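Local atomic coordinates of queuine lyase ([Clostridium] spiroforme DSM 1552, PDB entry 6P78), a protein that binds a [4Fe-4S] cluster and S-adenosylmethionine and, as a radical SAM lyase, probably cleaves a C-N bond of queuine. Residues Leu40-Ile46 with Phe93-Thr99. Numbering follows the deposited sequence.
With SF4 (iron/sulfur cluster), chain B.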
ATOM      1  N   LEU A  40      -7.355  -8.639   2.403  1.00 23.18           N
ATOM      2  CA  LEU A  40      -7.427 -10.088   2.227  1.00 23.66           C
ATOM      3  C   LEU A  40      -6.231 -10.755   2.900  1.00 24.63           C
ATOM      4  O   LEU A  40      -5.252 -10.091   3.252  1.00 26.35           O
ATOM      5  CB  LEU A  40      -7.449 -10.429   0.737  1.00 23.35           C
ATOM      6  CG  LEU A  40      -8.557  -9.757  -0.065  1.00 26.99           C
ATOM      7  CD1 LEU A  40      -8.528 -10.260  -1.492  1.00 25.45           C
ATOM      8  CD2 LEU A  40      -9.904 -10.118   0.600  1.00 25.42           C
ATOM      9  N   LYS A  41      -6.323 -12.082   3.085  1.00 27.86           N
ATOM     10  CA  LYS A  41      -5.283 -12.875   3.737  1.00 29.43           C
ATOM     11  C   LYS A  41      -4.399 -13.556   2.698  1.00 26.94           C
ATOM     12  O   LYS A  41      -4.899 -14.059   1.686  1.00 29.99           O
ATOM     13  CB  LYS A  41      -5.901 -13.942   4.655  1.00 30.08           C
ATOM     14  CG  LYS A  41      -6.542 -13.380   5.928  1.00 36.07           C
ATOM     15  CD  LYS A  41      -6.855 -14.480   6.948  1.00 32.43           C
ATOM     16  CE  LYS A  41      -5.602 -15.031   7.611  1.00 40.34           C
ATOM     17  NZ  LYS A  41      -5.213 -14.228   8.816  1.00 35.77           N
ATOM     18  N   SER A  42      -3.082 -13.592   2.967  1.00 30.40           N
ATOM     19  CA  SER A  42      -2.108 -14.171   2.050  1.00 30.40           C
ATOM     20  C   SER A  42      -1.072 -14.980   2.825  1.00 29.44           C
ATOM     21  O   SER A  42      -0.950 -14.858   4.044  1.00 30.82           O
ATOM     22  CB  SER A  42      -1.391 -13.090   1.215  1.00 27.49           C
ATOM     23  OG  SER A  42      -0.921 -12.016   2.011  1.00 28.78           O
ATOM     24  N   ARG A  43      -0.325 -15.811   2.098  1.00 28.14           N
ATOM     25  CA  ARG A  43       0.804 -16.535   2.679  1.00 28.03           C
ATOM     26  C   ARG A  43       1.908 -15.551   3.095  1.00 26.76           C
ATOM     27  O   ARG A  43       1.903 -14.390   2.676  1.00 30.74           O
ATOM     28  CB  ARG A  43       1.341 -17.557   1.676  1.00 35.02           C
ATOM     29  CG  ARG A  43       1.940 -16.952   0.406  1.00 33.87           C
ATOM     30  CD  ARG A  43       2.419 -18.047  -0.557  1.00 39.96           C
ATOM     31  NE  ARG A  43       2.682 -17.519  -1.893  1.00 37.89           N
ATOM     32  CZ  ARG A  43       3.807 -16.901  -2.238  1.00 40.59           C
ATOM     33  NH1 ARG A  43       4.779 -16.744  -1.354  1.00 38.88           N
ATOM     34  NH2 ARG A  43       3.963 -16.448  -3.469  1.00 46.81           N
ATOM     35  N   PRO A  44       2.870 -15.992   3.916  1.00 30.19           N
ATOM     36  CA  PRO A  44       3.851 -15.055   4.474  1.00 28.63           C
ATOM     37  C   PRO A  44       4.506 -14.146   3.439  1.00 31.96           C
ATOM     38  O   PRO A  44       4.858 -14.562   2.333  1.00 30.64           O
ATOM     39  CB  PRO A  44       4.877 -15.985   5.127  1.00 32.49           C
ATOM     40  CG  PRO A  44       4.039 -17.120   5.611  1.00 34.62           C
ATOM     41  CD  PRO A  44       2.948 -17.304   4.585  1.00 32.21           C
ATOM     42  N   CYS A  45       4.647 -12.884   3.811  1.00 26.46           N
ATOM     43  CA  CYS A  45       5.380 -11.911   3.002  1.00 26.27           C
ATOM     44  C   CYS A  45       6.766 -12.450   2.638  1.00 24.94           C
ATOM     45  O   CYS A  45       7.478 -12.988   3.490  1.00 28.01           O
ATOM     46  CB  CYS A  45       5.484 -10.618   3.794  1.00 23.67           C
ATOM     47  SG  CYS A  45       6.465  -9.371   2.967  1.00 24.69           S
ATOM     48  N   ILE A  46       7.134 -12.348   1.354  1.00 26.48           N
ATOM     49  CA  ILE A  46       8.359 -13.018   0.927  1.00 25.85           C
ATOM     50  C   ILE A  46       9.571 -12.334   1.523  1.00 27.25           C
ATOM     51  O   ILE A  46      10.638 -12.946   1.651  1.00 29.13           O
ATOM     52  CB  ILE A  46       8.453 -13.084  -0.607  1.00 33.81           C
ATOM     53  CG1 ILE A  46       8.318 -11.689  -1.216  1.00 47.24           C
ATOM     54  CG2 ILE A  46       7.423 -14.075  -1.147  1.00 49.84           C
ATOM     55  CD1 ILE A  46       9.621 -11.087  -1.684  1.00 54.74           C
ATOM     56  N   PHE A  93       0.876 -10.779  -5.116  1.00 24.14           N
ATOM     57  CA  PHE A  93       1.263 -12.086  -5.637  1.00 28.05           C
ATOM     58  C   PHE A  93       1.229 -13.183  -4.584  1.00 26.73           C
ATOM     59  O   PHE A  93       1.239 -14.360  -4.949  1.00 31.90           O
ATOM     60  CB  PHE A  93       2.661 -11.993  -6.281  1.00 25.66           C
ATOM     61  CG  PHE A  93       2.725 -10.975  -7.382  1.00 28.19           C
ATOM     62  CD1 PHE A  93       2.257 -11.282  -8.656  1.00 33.76           C
ATOM     63  CD2 PHE A  93       3.197  -9.692  -7.139  1.00 29.55           C
ATOM     64  CE1 PHE A  93       2.281 -10.340  -9.677  1.00 34.13           C
ATOM     65  CE2 PHE A  93       3.202  -8.731  -8.146  1.00 27.35           C
ATOM     66  CZ  PHE A  93       2.757  -9.052  -9.420  1.00 32.86           C
ATOM     67  N   GLU A  94       1.148 -12.838  -3.304  1.00 25.22           N
ATOM     68  CA  GLU A  94       1.111 -13.832  -2.241  1.00 24.54           C
ATOM     69  C   GLU A  94      -0.314 -14.286  -1.943  1.00 24.71           C
ATOM     70  O   GLU A  94      -0.506 -15.167  -1.108  1.00 27.36           O
ATOM     71  CB  GLU A  94       1.771 -13.277  -0.976  1.00 28.28           C
ATOM     72  CG  GLU A  94       3.292 -13.187  -1.148  1.00 29.49           C
ATOM     73  CD  GLU A  94       3.912 -11.925  -0.577  1.00 33.76           C
ATOM     74  OE1 GLU A  94       3.226 -11.180   0.130  1.00 27.91           O
ATOM     75  OE2 GLU A  94       5.106 -11.687  -0.840  1.00 32.67           O
ATOM     76  N   LEU A  95      -1.298 -13.704  -2.607  1.00 24.40           N
ATOM     77  CA  LEU A  95      -2.669 -14.179  -2.441  1.00 25.01           C
ATOM     78  C   LEU A  95      -2.805 -15.589  -3.003  1.00 27.84           C
ATOM     79  O   LEU A  95      -2.059 -15.984  -3.898  1.00 28.38           O
ATOM     80  CB  LEU A  95      -3.645 -13.253  -3.152  1.00 23.71           C
ATOM     81  CG  LEU A  95      -3.792 -11.880  -2.516  1.00 24.51           C
ATOM     82  CD1 LEU A  95      -4.531 -10.955  -3.457  1.00 26.98           C
ATOM     83  CD2 LEU A  95      -4.505 -12.000  -1.174  1.00 26.70           C
ATOM     84  N   PRO A  96      -3.748 -16.375  -2.476  1.00 27.49           N
ATOM     85  CA  PRO A  96      -4.022 -17.687  -3.064  1.00 30.44           C
ATOM     86  C   PRO A  96      -4.299 -17.537  -4.554  1.00 28.33           C
ATOM     87  O   PRO A  96      -4.840 -16.524  -5.009  1.00 30.66           O
ATOM     88  CB  PRO A  96      -5.272 -18.168  -2.309  1.00 30.70           C
ATOM     89  CG  PRO A  96      -5.255 -17.412  -1.010  1.00 30.40           C
ATOM     90  CD  PRO A  96      -4.548 -16.101  -1.271  1.00 27.71           C
ATOM     91  N   ASP A  97      -3.912 -18.557  -5.324  1.00 43.15           N
ATOM     92  CA  ASP A  97      -4.191 -18.496  -6.752  1.00 44.42           C
ATOM     93  C   ASP A  97      -5.687 -18.382  -7.011  1.00 43.02           C
ATOM     94  O   ASP A  97      -6.099 -17.663  -7.925  1.00 42.80           O
ATOM     95  CB  ASP A  97      -3.609 -19.719  -7.461  1.00 48.88           C
ATOM     96  CG  ASP A  97      -2.086 -19.658  -7.568  1.00 77.78           C
ATOM     97  OD1 ASP A  97      -1.564 -18.934  -8.451  1.00 76.98           O
ATOM     98  OD2 ASP A  97      -1.407 -20.340  -6.768  1.00 80.09           O
ATOM     99  N   GLU A  98      -6.508 -19.034  -6.182  1.00 42.85           N
ATOM    100  CA  GLU A  98      -7.956 -18.978  -6.360  1.00 42.19           C
ATOM    101  C   GLU A  98      -8.501 -17.599  -6.014  1.00 42.97           C
ATOM    102  O   GLU A  98      -9.482 -17.156  -6.622  1.00 38.38           O
ATOM    103  CB  GLU A  98      -8.648 -20.051  -5.507  1.00 43.55           C
ATOM    104  CG  GLU A  98      -8.225 -21.491  -5.803  1.00 67.85           C
ATOM    105  CD  GLU A  98      -6.830 -21.841  -5.267  1.00 78.86           C
ATOM    106  OE1 GLU A  98      -6.167 -22.716  -5.875  1.00 82.12           O
ATOM    107  OE2 GLU A  98      -6.388 -21.233  -4.261  1.00 75.09           O
ATOM    108  N   THR A  99      -7.882 -16.901  -5.052  1.00 36.11           N
ATOM    109  CA  THR A  99      -8.311 -15.542  -4.755  1.00 32.96           C
ATOM    110  C   THR A  99      -7.994 -14.626  -5.922  1.00 37.64           C
ATOM    111  O   THR A  99      -8.835 -13.818  -6.327  1.00 34.17           O
ATOM    112  CB  THR A  99      -7.641 -15.029  -3.472  1.00 33.58           C
ATOM    113  OG1 THR A  99      -8.004 -15.869  -2.363  1.00 32.74           O
ATOM    114  CG2 THR A  99      -8.066 -13.594  -3.182  1.00 35.09           C
TER
HETATM  115 FE1  SF4 B 501       6.296  -7.305   4.192  1.00 20.15          FE
HETATM  116 FE2  SF4 B 501       5.673  -4.829   3.195  1.00 23.73          FE
HETATM  117 FE3  SF4 B 501       7.808  -5.171   4.781  1.00 21.41          FE
HETATM  118 FE4  SF4 B 501       5.454  -5.488   5.895  1.00 21.58          FE
HETATM  119  S1  SF4 B 501       6.206  -3.506   4.971  1.00 20.82           S
HETATM  120  S2  SF4 B 501       7.240  -6.907   6.185  1.00 23.61           S
HETATM  121  S3  SF4 B 501       4.212  -6.357   4.225  1.00 24.28           S
HETATM  122  S4  SF4 B 501       7.559  -6.020   2.761  1.00 23.92           S
HETATM  123  O   HOH W   1       1.594 -11.742   2.365  1.00 28.11           O
HETATM  124  O   HOH W   2       0.566 -17.299  -3.814  1.00 46.07           O
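The loop that brings the first cysteine to the [4Fe-4S] cluster, 40-46, is held by Glu94, in the 3-10 turn that leads into helix 97-109. Bent at chi2 (139°), the Glu94 side chain crosses that of Ile46 at about a right angle, and OE2 accepts from Ile46 N at 3.1 Å, the donor standing well above the carboxylate plane; Tyr123 OH is a second partner of OE2. OE1, also bonded to Ser91 N, accepts from a water that donates to Arg43 O and pairs with Ser42 OG, itself bonded to Asn88 ND2. The direct bond to Ile46 N and the water link to Arg43 O hold the backbone after and before Cys45, whose SG ligates iron FE1 of the cluster at 2.4 Å. Cys50 and Cys53 complete the CX4CX2C set of this radical SAM core. Arg43 N gives Glu94 O a 3.3 Å bond, and the arginine chain crosses Glu94 at about a right angle, laying one guanidinium face over Glu94 CG. In the guanidinium plane, NE reaches a second water, which donates to Phe93 O and Leu95 O. Toward strand 35-39 the contact turns apolar: Leu95 CD2 packs on Leu40 CB at 3.8 Å, and Leu40 CD1 meets Thr99 CG2.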